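Local atomic coordinates of isomerase/lactonizing enzyme (Agrobacterium tumefaciens, PDB entry 1RVK), a protein that is of unknown specific function but belongs to the enolase superfamily, binds magnesium and probably abstracts a proton from a carboxylate substrate as mandelate racemase and muconate lactonizing enzyme do. Residues A[4-9]-A[36-41]; A[13-18]-A[29-34]; A[141-146]-A[334-339]; A[208-213]-A[234-239]; A[242-247]-A[273-278]. One frame throughout, in Å; residues are numbered along the deposited sequence.

Contact 1: residues A[4-9]-A[36-41]; sequences TDVEVR and AMLTVR
Arg-41 reaches across from strand 36-41 to the acidic residues of strand 4-9, its antiparallel neighbour. Its CB lies 4.2 Å from Asp-5 CB. CG stands anti to the backbone N (chi1 -178°), and the bend at chi3 (-55°) turns the guanidinium toward the acidic side chains of Asp-5 and Glu-7. CD passes Asp-5 OD2, which also takes a weak, salt-bridging bond from Arg-41 NH1. At the tip NH2 bonds Glu-7 OE1 at 2.9 Å and NH1 bonds Glu-7 OE2 at 3.2 Å, both from above a carboxylate plane turned 72° from the guanidinium. NE pairs with Glu-47 of the third strand. Arg-9 clasps Glu-7 OE1 with NH1 and NH2, both 3.0 Å away. On the other face Val-8 CG2 meets Leu-38 CD2 at 3.6 Å, with Val-8 against helix 59-70 and Leu-38 against helix 98-116. Thr-4 N and Asp-5 N share Arg-41 O, a classic beta bulge. Three N-H donors converge on Glu-7 OE1, which probably favours its charged form and offsets the closeness of the two arginines.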
# COMPACT_ATOMS: atom_id res chain seq x y z
N THR A 4 -21.31 12.93 -15.14
CA THR A 4 -21.30 13.55 -16.45
C THR A 4 -19.93 13.56 -17.12
O THR A 4 -19.84 13.64 -18.34
CB THR A 4 -21.82 15.01 -16.39
OG1 THR A 4 -21.02 15.76 -15.46
CG2 THR A 4 -23.27 15.04 -15.95
N ASP A 5 -18.87 13.47 -16.32
CA ASP A 5 -17.52 13.50 -16.87
C ASP A 5 -16.51 12.64 -16.11
O ASP A 5 -16.60 12.48 -14.90
CB ASP A 5 -16.98 14.93 -16.89
CG ASP A 5 -17.87 15.89 -17.65
OD1 ASP A 5 -17.80 15.89 -18.90
OD2 ASP A 5 -18.63 16.63 -17.00
N VAL A 6 -15.55 12.09 -16.85
CA VAL A 6 -14.46 11.30 -16.29
C VAL A 6 -13.24 11.89 -17.00
O VAL A 6 -13.10 11.77 -18.21
CB VAL A 6 -14.57 9.81 -16.63
CG1 VAL A 6 -13.37 9.06 -16.06
CG2 VAL A 6 -15.86 9.24 -16.06
N GLU A 7 -12.36 12.53 -16.24
CA GLU A 7 -11.19 13.16 -16.83
C GLU A 7 -9.87 12.77 -16.17
O GLU A 7 -9.82 12.49 -14.98
CB GLU A 7 -11.34 14.68 -16.76
CG GLU A 7 -12.75 15.16 -17.11
CD GLU A 7 -12.95 16.64 -16.84
OE1 GLU A 7 -12.45 17.14 -15.81
OE2 GLU A 7 -13.62 17.31 -17.66
N VAL A 8 -8.81 12.77 -16.97
CA VAL A 8 -7.48 12.44 -16.48
C VAL A 8 -6.55 13.60 -16.78
O VAL A 8 -6.50 14.10 -17.90
CB VAL A 8 -6.92 11.17 -17.17
CG1 VAL A 8 -5.48 10.94 -16.72
CG2 VAL A 8 -7.79 9.97 -16.82
N ARG A 9 -5.83 14.05 -15.75
CA ARG A 9 -4.89 15.14 -15.89
C ARG A 9 -3.52 14.63 -15.48
O ARG A 9 -3.32 14.21 -14.34
CB ARG A 9 -5.29 16.32 -15.00
CG ARG A 9 -6.60 16.99 -15.41
CD ARG A 9 -6.98 18.10 -14.45
NE ARG A 9 -8.10 18.90 -14.95
CZ ARG A 9 -9.33 18.43 -15.13
NH1 ARG A 9 -9.62 17.17 -14.85
NH2 ARG A 9 -10.28 19.24 -15.61
N ALA A 36 -0.63 10.95 -12.63
CA ALA A 36 -1.95 11.21 -13.19
C ALA A 36 -3.01 11.36 -12.11
O ALA A 36 -2.95 10.71 -11.06
CB ALA A 36 -2.34 10.08 -14.14
N MSE A 37 -3.97 12.25 -12.36
CA MSE A 37 -5.06 12.46 -11.43
C MSE A 37 -6.36 12.19 -12.18
O MSE A 37 -6.59 12.77 -13.25
CB MSE A 37 -5.08 13.89 -10.87
CG MSE A 37 -6.26 14.15 -9.93
SE MSE A 37 -6.32 15.93 -9.11
CE MSE A 37 -6.74 16.96 -10.70
N LEU A 38 -7.16 11.28 -11.64
CA LEU A 38 -8.45 10.94 -12.23
C LEU A 38 -9.52 11.74 -11.51
O LEU A 38 -9.55 11.78 -10.28
CB LEU A 38 -8.72 9.44 -12.06
CG LEU A 38 -9.99 8.81 -12.65
CD1 LEU A 38 -11.22 9.32 -11.92
CD2 LEU A 38 -10.08 9.11 -14.13
N THR A 39 -10.40 12.39 -12.28
CA THR A 39 -11.49 13.17 -11.71
C THR A 39 -12.83 12.70 -12.25
O THR A 39 -13.00 12.52 -13.45
CB THR A 39 -11.35 14.69 -12.03
OG1 THR A 39 -10.21 15.23 -11.35
CG2 THR A 39 -12.60 15.44 -11.58
N VAL A 40 -13.79 12.49 -11.35
CA VAL A 40 -15.14 12.08 -11.72
C VAL A 40 -16.05 13.24 -11.33
O VAL A 40 -16.02 13.70 -10.19
CB VAL A 40 -15.57 10.81 -10.97
CG1 VAL A 40 -17.00 10.42 -11.38
CG2 VAL A 40 -14.61 9.67 -11.28
N ARG A 41 -16.86 13.72 -12.27
CA ARG A 41 -17.75 14.84 -12.01
C ARG A 41 -19.21 14.50 -12.26
O ARG A 41 -19.53 13.73 -13.17
CB ARG A 41 -17.36 16.05 -12.87
CG ARG A 41 -18.20 17.30 -12.62
CD ARG A 41 -17.82 18.45 -13.56
NE ARG A 41 -16.40 18.77 -13.48
CZ ARG A 41 -15.50 18.40 -14.39
NH1 ARG A 41 -15.86 17.71 -15.46
NH2 ARG A 41 -14.22 18.73 -14.22
O HOH W 1 -8.23 15.09 -13.21

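Contact 2: residues A[13-18]-A[29-34]; sequences TTTRRH and PAHQVE
The imidazoles of His-18 and His-31 come from opposite directions and lie flat on each other, an offset stack with centroids 3.7 Å apart and planes only 3° from parallel. His-18 NE2 sits over the centre of the His-31 ring; on the opposite face of His-31 lies Val-33 CG2, so that ring is sandwiched. A chi1 of 64° sets His-31 CG between its own backbone N and carbonyl carbon and swings the ring toward segment 13-18. There its NE2 donates an almost straight bond to Arg-17 O, 3.1 Å away and in the ring plane, although it approaches from above the plane of that carbonyl. Thr-15 CG2 packs on Val-33 CG2 at 3.6 Å, while Thr-15 OG1 accepts from Arg-17 N in an ST turn where the chain rounds its corner. Arg-16 lays one face of its guanidinium over Ala-30 N. Paired backbone bonds at Thr-13/Val-33 and Thr-15/His-31 join the ends of strands 3-15 and 30-42, beside the small hairpin of strands 17-19 and 25-28. Because its N-H goes to Arg-17 O, the His-31 ring is fixed in rotation, and the stack links the two sheets across the corner.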
# COMPACT_ATOMS: atom_id res chain seq x y z
N THR A 13 5.60 15.75 -11.13
CA THR A 13 5.88 15.94 -9.72
C THR A 13 7.40 15.81 -9.56
O THR A 13 8.03 15.00 -10.23
CB THR A 13 5.17 14.88 -8.84
OG1 THR A 13 5.49 15.12 -7.46
CG2 THR A 13 5.62 13.48 -9.21
N THR A 14 7.98 16.64 -8.69
CA THR A 14 9.42 16.60 -8.46
C THR A 14 9.69 15.71 -7.26
O THR A 14 9.18 15.96 -6.17
CB THR A 14 9.96 18.01 -8.18
OG1 THR A 14 9.71 18.84 -9.32
CG2 THR A 14 11.46 17.96 -7.91
N THR A 15 10.50 14.68 -7.46
CA THR A 15 10.79 13.74 -6.39
C THR A 15 12.18 13.12 -6.52
O THR A 15 12.81 13.20 -7.57
CB THR A 15 9.74 12.60 -6.40
OG1 THR A 15 10.05 11.63 -5.41
CG2 THR A 15 9.70 11.94 -7.77
N ARG A 16 12.64 12.51 -5.43
CA ARG A 16 13.94 11.84 -5.42
C ARG A 16 13.70 10.34 -5.37
O ARG A 16 14.63 9.55 -5.22
CB ARG A 16 14.77 12.29 -4.22
CG ARG A 16 15.50 13.61 -4.46
CD ARG A 16 16.20 14.12 -3.20
NE ARG A 16 17.06 15.26 -3.51
CZ ARG A 16 18.26 15.17 -4.08
NH1 ARG A 16 18.96 16.27 -4.33
NH2 ARG A 16 18.77 13.98 -4.38
N ARG A 17 12.44 9.95 -5.50
CA ARG A 17 12.09 8.54 -5.48
C ARG A 17 12.22 7.96 -6.89
O ARG A 17 11.66 8.48 -7.85
CB ARG A 17 10.65 8.39 -4.97
CG ARG A 17 10.20 6.95 -4.74
CD ARG A 17 9.67 6.32 -6.01
NE ARG A 17 9.03 5.04 -5.76
CZ ARG A 17 8.41 4.32 -6.69
NH1 ARG A 17 8.36 4.75 -7.94
NH2 ARG A 17 7.85 3.16 -6.36
N HIS A 18 13.00 6.88 -6.99
CA HIS A 18 13.21 6.19 -8.26
C HIS A 18 12.76 4.75 -8.09
O HIS A 18 12.47 4.31 -6.98
CB HIS A 18 14.69 6.20 -8.66
CG HIS A 18 15.19 7.52 -9.15
ND1 HIS A 18 15.34 8.61 -8.33
CD2 HIS A 18 15.57 7.91 -10.39
CE1 HIS A 18 15.80 9.63 -9.04
NE2 HIS A 18 15.96 9.23 -10.29
N PRO A 29 18.62 10.91 -7.72
CA PRO A 29 18.65 12.34 -8.06
C PRO A 29 17.24 12.92 -8.12
O PRO A 29 16.28 12.22 -8.41
CB PRO A 29 19.31 12.35 -9.43
CG PRO A 29 20.20 11.14 -9.39
CD PRO A 29 19.31 10.11 -8.75
N ALA A 30 17.12 14.21 -7.82
CA ALA A 30 15.81 14.84 -7.91
C ALA A 30 15.47 14.86 -9.40
O ALA A 30 16.32 15.20 -10.23
CB ALA A 30 15.86 16.26 -7.34
N HIS A 31 14.26 14.46 -9.74
CA HIS A 31 13.83 14.46 -11.13
C HIS A 31 12.32 14.61 -11.21
O HIS A 31 11.63 14.51 -10.19
CB HIS A 31 14.27 13.18 -11.85
CG HIS A 31 13.65 11.92 -11.32
ND1 HIS A 31 13.46 10.80 -12.09
CD2 HIS A 31 13.20 11.60 -10.08
CE1 HIS A 31 12.93 9.84 -11.36
NE2 HIS A 31 12.76 10.29 -10.13
N GLN A 32 11.81 14.88 -12.40
CA GLN A 32 10.38 15.04 -12.56
C GLN A 32 9.75 13.75 -13.08
O GLN A 32 10.21 13.17 -14.06
CB GLN A 32 10.08 16.21 -13.50
CG GLN A 32 10.42 17.56 -12.87
CD GLN A 32 9.85 18.73 -13.64
OE1 GLN A 32 9.99 19.88 -13.22
NE2 GLN A 32 9.20 18.45 -14.76
N VAL A 33 8.72 13.31 -12.38
CA VAL A 33 8.01 12.08 -12.72
C VAL A 33 6.56 12.40 -13.08
O VAL A 33 5.91 13.20 -12.42
CB VAL A 33 8.03 11.10 -11.53
CG1 VAL A 33 7.22 9.85 -11.86
CG2 VAL A 33 9.47 10.73 -11.19
N GLU A 34 6.06 11.76 -14.13
CA GLU A 34 4.68 11.98 -14.55
C GLU A 34 3.71 11.28 -13.61
O GLU A 34 3.85 10.08 -13.33
CB GLU A 34 4.47 11.49 -15.98
CG GLU A 34 5.04 12.41 -17.04
CD GLU A 34 4.72 11.93 -18.45
OE1 GLU A 34 3.68 11.27 -18.63
OE2 GLU A 34 5.51 12.21 -19.37

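Contact 3: residues A[141-146]-A[334-339]; sequences DELEGG and HPFLEY
His-334 NE2 donates to Asp-141 OD2 over 2.8 Å, in the imidazole plane and nearly along the C-O axis of the carboxylate, whose plane is turned 43° from the ring. Both residues are buried and held: Asp-141 OD1 accepts from Leu-143 N in an Asx turn, and His-334 ND1 accepts from Phe-336 N at 3.0 Å. The imidazole is thereby gripped at both nitrogens, its rotation fixed. Gly-146 CA fits closely beside it, 3.7 Å from His-334 CE1 and 3.4 Å from Phe-336 CZ. Pro-335 CG rests 3.7 Å from Gly-146 O, a carbonyl buried without a polar partner. The two segments are loops following strands 130-137 and 328-333, parallel neighbours in the barrel domain of the enolase superfamily, so the bond ties the first barrel strand's loop to the last's. Strand 25-28 of the N-terminal domain covers the same spot, with His-26 against Asp-141 and Pro-27 against His-334. Toward solvent the packing is looser. Phe-336 points the CZ end of its ring at the type II turn 143-146, one face lying on His-334 CE1; Leu-143 CD2 approaches Phe-336 CE2 at 3.9 Å, and Glu-144 O lies at the ring edge, 3.6 Å from Phe-336 CZ.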
# COMPACT_ATOMS: atom_id res chain seq x y z
N ASP A 141 19.92 -1.18 -0.78
CA ASP A 141 20.64 -0.63 -1.93
C ASP A 141 22.14 -0.81 -1.77
O ASP A 141 22.60 -1.62 -0.96
CB ASP A 141 20.31 0.86 -2.11
CG ASP A 141 20.47 1.66 -0.83
OD1 ASP A 141 21.53 1.56 -0.18
OD2 ASP A 141 19.53 2.41 -0.47
N GLU A 142 22.91 -0.07 -2.56
CA GLU A 142 24.36 -0.15 -2.50
C GLU A 142 24.92 1.26 -2.31
O GLU A 142 26.04 1.57 -2.71
CB GLU A 142 24.90 -0.79 -3.78
CG GLU A 142 24.50 -2.26 -3.91
CD GLU A 142 24.98 -2.89 -5.20
OE1 GLU A 142 24.37 -2.63 -6.26
OE2 GLU A 142 25.96 -3.66 -5.15
N LEU A 143 24.10 2.11 -1.68
CA LEU A 143 24.46 3.50 -1.39
C LEU A 143 25.15 3.60 -0.04
O LEU A 143 24.57 3.25 0.99
CB LEU A 143 23.21 4.37 -1.38
CG LEU A 143 22.55 4.77 -2.71
CD1 LEU A 143 22.59 3.63 -3.69
CD2 LEU A 143 21.11 5.19 -2.44
N GLU A 144 26.39 4.08 -0.04
CA GLU A 144 27.14 4.22 1.19
C GLU A 144 26.36 5.08 2.19
O GLU A 144 25.95 6.19 1.87
CB GLU A 144 28.50 4.86 0.89
CG GLU A 144 29.51 4.74 2.01
CD GLU A 144 30.89 5.22 1.58
OE1 GLU A 144 31.40 4.74 0.56
OE2 GLU A 144 31.45 6.09 2.28
N GLY A 145 26.15 4.54 3.39
CA GLY A 145 25.41 5.28 4.40
C GLY A 145 23.90 5.20 4.25
O GLY A 145 23.16 5.70 5.09
N GLY A 146 23.44 4.57 3.17
CA GLY A 146 22.01 4.44 2.94
C GLY A 146 21.50 3.15 3.57
O GLY A 146 21.26 3.10 4.78
N HIS A 334 13.61 6.06 3.95
CA HIS A 334 15.03 5.93 3.67
C HIS A 334 15.75 7.09 4.36
O HIS A 334 15.25 8.20 4.41
CB HIS A 334 15.28 5.98 2.16
CG HIS A 334 16.67 5.57 1.76
ND1 HIS A 334 17.77 6.37 1.96
CD2 HIS A 334 17.13 4.44 1.18
CE1 HIS A 334 18.85 5.75 1.53
NE2 HIS A 334 18.49 4.57 1.06
N PRO A 335 16.95 6.83 4.92
CA PRO A 335 17.66 7.92 5.59
C PRO A 335 17.94 9.16 4.73
O PRO A 335 18.05 10.26 5.26
CB PRO A 335 18.94 7.25 6.10
CG PRO A 335 19.11 6.05 5.18
CD PRO A 335 17.70 5.56 5.01
N PHE A 336 18.03 8.99 3.42
CA PHE A 336 18.31 10.12 2.54
C PHE A 336 17.08 10.95 2.21
O PHE A 336 17.19 12.04 1.65
CB PHE A 336 18.94 9.66 1.22
CG PHE A 336 20.24 8.93 1.38
CD1 PHE A 336 20.89 8.87 2.61
CD2 PHE A 336 20.83 8.30 0.28
CE1 PHE A 336 22.10 8.19 2.75
CE2 PHE A 336 22.04 7.62 0.41
CZ PHE A 336 22.67 7.57 1.65
N LEU A 337 15.90 10.43 2.56
CA LEU A 337 14.66 11.12 2.24
C LEU A 337 13.87 11.56 3.48
O LEU A 337 13.94 10.92 4.53
CB LEU A 337 13.77 10.22 1.38
CG LEU A 337 14.40 9.65 0.11
CD1 LEU A 337 13.43 8.68 -0.57
CD2 LEU A 337 14.78 10.78 -0.83
N GLU A 338 13.13 12.66 3.33
CA GLU A 338 12.32 13.18 4.42
C GLU A 338 10.85 12.96 4.09
O GLU A 338 10.22 13.79 3.43
CB GLU A 338 12.58 14.68 4.61
CG GLU A 338 11.85 15.27 5.81
CD GLU A 338 12.37 14.73 7.13
OE1 GLU A 338 11.68 14.91 8.16
OE2 GLU A 338 13.47 14.13 7.14
N TYR A 339 10.31 11.84 4.56
CA TYR A 339 8.92 11.49 4.30
C TYR A 339 7.92 12.55 4.78
O TYR A 339 6.94 12.83 4.10
CB TYR A 339 8.60 10.14 4.96
CG TYR A 339 7.20 9.62 4.71
CD1 TYR A 339 6.11 10.09 5.44
CD2 TYR A 339 6.97 8.65 3.73
CE1 TYR A 339 4.83 9.61 5.20
CE2 TYR A 339 5.69 8.16 3.49
CZ TYR A 339 4.63 8.64 4.23
OH TYR A 339 3.36 8.15 3.99

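Contact 4: residues A[208-213]-A[234-239]; sequences FHWYSR and PMDEQS
This is a loop-to-loop contact in the C-terminal barrel, between the segments that follow the neighbouring parallel strands 202-206 and 230-232, whose Asp-206 and Glu-232 bind magnesium. Backbone atoms do most of the joining. Tyr-211 N donates to Pro-234 O at 3.0 Å, a bent bond of 133°, and Tyr-211 CB presses on the same oxygen. Water 3 bridges Tyr-211 O, 2.8 Å away, to Asp-236 N; water 2 takes the N-H of Glu-237 and lies 3.0 Å from His-209 O. Among side chains, selenomethionine Met-235 has CG anti to its carbonyl carbon (chi1 -54°), and the extended chi2 carries SE to 4.0 Å from Arg-213 CA, while CG lies 3.5 Å from Tyr-211 O. The edge of Trp-210 meets Asp-236, CD1 to OD1 at 3.8 Å, the carboxylate standing almost perpendicular to the indole (88°). Asp-236 OD2 accepts from Gln-238 N, an Asx turn ahead of helix 240-249. One direct bond and the bridge through water 3 couple the two backbones beside the metal site, with water 2 adding a less certain link.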
# COMPACT_ATOMS: atom_id res chain seq x y z
N PHE A 208 13.12 -10.61 -0.13
CA PHE A 208 13.02 -10.98 -1.54
C PHE A 208 11.75 -11.82 -1.75
O PHE A 208 11.59 -12.87 -1.14
CB PHE A 208 14.29 -11.76 -1.91
CG PHE A 208 14.30 -12.28 -3.31
CD1 PHE A 208 14.24 -13.65 -3.55
CD2 PHE A 208 14.43 -11.41 -4.40
CE1 PHE A 208 14.31 -14.15 -4.85
CE2 PHE A 208 14.49 -11.91 -5.70
CZ PHE A 208 14.43 -13.28 -5.92
N HIS A 209 10.87 -11.34 -2.62
CA HIS A 209 9.57 -11.99 -2.87
C HIS A 209 9.53 -13.31 -3.63
O HIS A 209 8.44 -13.82 -3.90
CB HIS A 209 8.64 -11.02 -3.60
CG HIS A 209 8.70 -9.61 -3.09
ND1 HIS A 209 8.35 -9.27 -1.80
CD2 HIS A 209 9.04 -8.46 -3.71
CE1 HIS A 209 8.46 -7.96 -1.65
NE2 HIS A 209 8.88 -7.45 -2.80
N TRP A 210 10.68 -13.88 -3.97
CA TRP A 210 10.69 -15.12 -4.74
C TRP A 210 11.68 -16.18 -4.26
O TRP A 210 12.20 -16.96 -5.07
CB TRP A 210 10.98 -14.80 -6.22
CG TRP A 210 10.08 -13.77 -6.83
CD1 TRP A 210 8.92 -13.99 -7.53
CD2 TRP A 210 10.28 -12.35 -6.84
NE1 TRP A 210 8.40 -12.80 -7.98
CE2 TRP A 210 9.22 -11.78 -7.57
CE3 TRP A 210 11.27 -11.51 -6.31
CZ2 TRP A 210 9.11 -10.40 -7.78
CZ3 TRP A 210 11.16 -10.14 -6.51
CH2 TRP A 210 10.08 -9.60 -7.25
N TYR A 211 11.96 -16.21 -2.96
CA TYR A 211 12.88 -17.21 -2.42
C TYR A 211 12.29 -18.60 -2.59
O TYR A 211 11.07 -18.78 -2.56
CB TYR A 211 13.12 -16.99 -0.93
CG TYR A 211 14.25 -16.05 -0.57
CD1 TYR A 211 14.03 -15.00 0.33
CD2 TYR A 211 15.54 -16.24 -1.07
CE1 TYR A 211 15.07 -14.16 0.71
CE2 TYR A 211 16.59 -15.40 -0.69
CZ TYR A 211 16.34 -14.36 0.21
OH TYR A 211 17.36 -13.53 0.60
N SER A 212 13.16 -19.60 -2.74
CA SER A 212 12.72 -20.98 -2.85
C SER A 212 12.19 -21.39 -1.47
O SER A 212 12.39 -20.67 -0.50
CB SER A 212 13.91 -21.87 -3.20
OG SER A 212 14.89 -21.80 -2.18
N ARG A 213 11.53 -22.54 -1.39
CA ARG A 213 11.02 -22.99 -0.10
C ARG A 213 12.17 -23.17 0.88
O ARG A 213 12.08 -22.74 2.03
CB ARG A 213 10.28 -24.33 -0.24
CG ARG A 213 8.91 -24.25 -0.93
CD ARG A 213 8.18 -25.57 -0.78
NE ARG A 213 6.90 -25.60 -1.49
CZ ARG A 213 6.00 -26.57 -1.35
NH1 ARG A 213 6.23 -27.57 -0.51
NH2 ARG A 213 4.87 -26.54 -2.04
N PRO A 234 7.84 -14.05 1.48
CA PRO A 234 9.22 -14.47 1.20
C PRO A 234 9.31 -15.40 -0.01
O PRO A 234 10.41 -15.74 -0.45
CB PRO A 234 9.63 -15.16 2.49
CG PRO A 234 8.36 -15.85 2.89
CD PRO A 234 7.29 -14.79 2.63
N MSE A 235 8.16 -15.82 -0.54
CA MSE A 235 8.14 -16.72 -1.69
C MSE A 235 7.13 -16.24 -2.73
O MSE A 235 6.30 -15.37 -2.44
CB MSE A 235 7.75 -18.14 -1.24
CG MSE A 235 8.62 -18.71 -0.12
SE MSE A 235 7.95 -20.44 0.51
CE MSE A 235 6.23 -19.84 1.16
N ASP A 236 7.19 -16.79 -3.94
CA ASP A 236 6.27 -16.40 -5.00
C ASP A 236 4.84 -16.70 -4.55
O ASP A 236 4.46 -17.86 -4.39
CB ASP A 236 6.61 -17.17 -6.29
CG ASP A 236 5.89 -16.62 -7.50
OD1 ASP A 236 6.48 -16.63 -8.61
OD2 ASP A 236 4.73 -16.18 -7.36
N GLU A 237 4.05 -15.65 -4.34
CA GLU A 237 2.68 -15.81 -3.88
C GLU A 237 1.74 -16.55 -4.82
O GLU A 237 0.60 -16.83 -4.47
CB GLU A 237 2.09 -14.45 -3.52
CG GLU A 237 2.63 -13.91 -2.21
CD GLU A 237 1.97 -12.62 -1.79
OE1 GLU A 237 2.22 -12.17 -0.65
OE2 GLU A 237 1.20 -12.06 -2.60
N GLN A 238 2.21 -16.86 -6.02
CA GLN A 238 1.38 -17.59 -6.96
C GLN A 238 1.31 -19.05 -6.51
O GLN A 238 0.47 -19.82 -6.97
CB GLN A 238 1.96 -17.47 -8.38
CG GLN A 238 1.80 -16.06 -8.95
CD GLN A 238 2.59 -15.84 -10.23
OE1 GLN A 238 3.82 -15.87 -10.23
NE2 GLN A 238 1.88 -15.60 -11.32
N SER A 239 2.19 -19.42 -5.58
CA SER A 239 2.22 -20.78 -5.05
C SER A 239 1.59 -20.86 -3.66
O SER A 239 2.28 -20.79 -2.65
CB SER A 239 3.65 -21.32 -4.98
OG SER A 239 3.68 -22.64 -4.45
O HOH W 2 5.60 -13.10 -4.57
O HOH W 3 9.00 -19.11 -4.41

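Contact 5: residues A[242-247]-A[273-278]; sequences SYKWLS and AGACDI
Lys-244 lays its aliphatic chain along Ala-273 and Ala-275, where the backbone comes out of helix 263-272 through a Schellman motif at Gly-274. Its chain is bent at chi3 (66°), which draws CE in to 3.4 Å from Ala-273 O. Lys-244 CD lies 3.8 Å from Ala-273 CB, and CG touches Ala-275 CB at 3.9 Å. Tyr-243 meets the loop with its root: CB is 3.3 Å from Ala-275 O and 3.9 Å from Ala-275 CB. The ring leads away, CG anti to the carbonyl carbon (chi1 -83°), toward the loop residue Met-235. Ser-247, one turn on, holds OG beside its own backbone N (chi1 -67°), where it donates to Tyr-243 O at 2.9 Å. That carbonyl also accepts from Ser-247 N on the opposite face of its plane. Ser-247 OG lies 3.1 Å from Ala-275 O. Helix 240-249 thus packs against the turn between helix 263-272 and strand 278-281, with Val-254 of strand 254-256 against Tyr-243, Leu-246 and Ser-247, and Trp-270 against the Tyr-243 ring.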
# COMPACT_ATOMS: atom_id res chain seq x y z
N SER A 242 3.04 -23.50 -1.35
CA SER A 242 4.31 -23.20 -0.70
C SER A 242 4.07 -22.47 0.61
O SER A 242 4.81 -22.66 1.58
CB SER A 242 5.19 -22.35 -1.62
OG SER A 242 5.63 -23.12 -2.73
N TYR A 243 3.04 -21.63 0.65
CA TYR A 243 2.73 -20.89 1.86
C TYR A 243 2.09 -21.78 2.92
O TYR A 243 2.31 -21.58 4.12
CB TYR A 243 1.85 -19.69 1.54
CG TYR A 243 2.66 -18.51 1.07
CD1 TYR A 243 3.16 -18.47 -0.24
CD2 TYR A 243 3.00 -17.48 1.94
CE1 TYR A 243 4.00 -17.42 -0.65
CE2 TYR A 243 3.83 -16.44 1.54
CZ TYR A 243 4.32 -16.42 0.25
OH TYR A 243 5.16 -15.39 -0.13
N LYS A 244 1.29 -22.75 2.49
CA LYS A 244 0.68 -23.67 3.44
C LYS A 244 1.83 -24.43 4.12
O LYS A 244 1.85 -24.61 5.34
CB LYS A 244 -0.24 -24.66 2.71
CG LYS A 244 -1.41 -23.99 2.02
CD LYS A 244 -2.14 -24.94 1.06
CE LYS A 244 -2.83 -26.08 1.79
NZ LYS A 244 -3.56 -26.97 0.84
N TRP A 245 2.79 -24.86 3.31
CA TRP A 245 3.95 -25.60 3.79
C TRP A 245 4.81 -24.75 4.72
O TRP A 245 5.17 -25.18 5.82
CB TRP A 245 4.81 -26.07 2.61
CG TRP A 245 6.10 -26.74 3.01
CD1 TRP A 245 6.28 -28.05 3.37
CD2 TRP A 245 7.39 -26.12 3.13
NE1 TRP A 245 7.60 -28.28 3.71
CE2 TRP A 245 8.30 -27.11 3.57
CE3 TRP A 245 7.85 -24.81 2.91
CZ2 TRP A 245 9.65 -26.83 3.80
CZ3 TRP A 245 9.20 -24.54 3.14
CH2 TRP A 245 10.08 -25.55 3.57
N LEU A 246 5.14 -23.54 4.27
CA LEU A 246 5.99 -22.65 5.06
C LEU A 246 5.36 -22.30 6.40
O LEU A 246 6.04 -22.31 7.43
CB LEU A 246 6.29 -21.38 4.26
CG LEU A 246 7.35 -20.40 4.77
CD1 LEU A 246 6.81 -19.69 5.97
CD2 LEU A 246 8.65 -21.14 5.09
N SER A 247 4.07 -22.00 6.40
CA SER A 247 3.36 -21.67 7.63
C SER A 247 3.40 -22.84 8.60
O SER A 247 3.58 -22.67 9.80
CB SER A 247 1.91 -21.29 7.33
OG SER A 247 1.85 -20.08 6.59
N ALA A 273 -7.30 -22.56 3.02
CA ALA A 273 -6.19 -23.50 2.93
C ALA A 273 -5.17 -23.35 4.06
O ALA A 273 -4.23 -24.13 4.15
CB ALA A 273 -5.50 -23.36 1.59
N GLY A 274 -5.36 -22.34 4.90
CA GLY A 274 -4.43 -22.11 5.99
C GLY A 274 -3.05 -21.73 5.48
O GLY A 274 -2.04 -22.18 6.02
N ALA A 275 -3.01 -20.90 4.44
CA ALA A 275 -1.75 -20.48 3.84
C ALA A 275 -1.05 -19.33 4.56
O ALA A 275 0.09 -19.01 4.26
CB ALA A 275 -1.98 -20.10 2.38
N CYS A 276 -1.75 -18.71 5.51
CA CYS A 276 -1.17 -17.61 6.26
C CYS A 276 -1.78 -17.54 7.66
O CYS A 276 -2.83 -18.12 7.91
CB CYS A 276 -1.42 -16.29 5.53
SG CYS A 276 -3.16 -15.90 5.29
N ASP A 277 -1.10 -16.82 8.55
CA ASP A 277 -1.56 -16.64 9.93
C ASP A 277 -2.21 -15.27 10.09
O ASP A 277 -3.02 -15.06 10.99
CB ASP A 277 -0.37 -16.75 10.88
CG ASP A 277 0.39 -18.05 10.72
OD1 ASP A 277 -0.17 -19.11 11.05
OD2 ASP A 277 1.54 -18.00 10.24
N ILE A 278 -1.84 -14.35 9.20
CA ILE A 278 -2.37 -12.99 9.18
C ILE A 278 -2.65 -12.71 7.71
O ILE A 278 -1.81 -12.99 6.86
CB ILE A 278 -1.33 -11.97 9.68
CG1 ILE A 278 -0.87 -12.31 11.10
CG2 ILE A 278 -1.92 -10.56 9.65
CD1 ILE A 278 0.33 -11.50 11.57
O HOH W 4 1.12 -21.31 11.57

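Contacts 1 and 2 lie along strands 3-15 and 30-42, with centres 23 Å apart and contact 2 nested within the chain loop that contact 1 closes. Contact 2 touches contact 3, on the loops after the first and last barrel strands: Arg-16 CB packs on Leu-337 CD2 at 3.7 Å. Contacts 4 and 5, centres 12 Å apart, are joined by Tyr-243 OH to Met-235 O (2.6 Å) and Arg-213 NE to Ser-242 OG (3.1 Å). The magnesium held by Asp-206, Glu-232 and Glu-258 is about 5 Å from the His-209 side chain in contact 4 and about 12 Å from that of Arg-17 in contact 2. Contact 1 lies remote from contact 5, centres 41 Å apart.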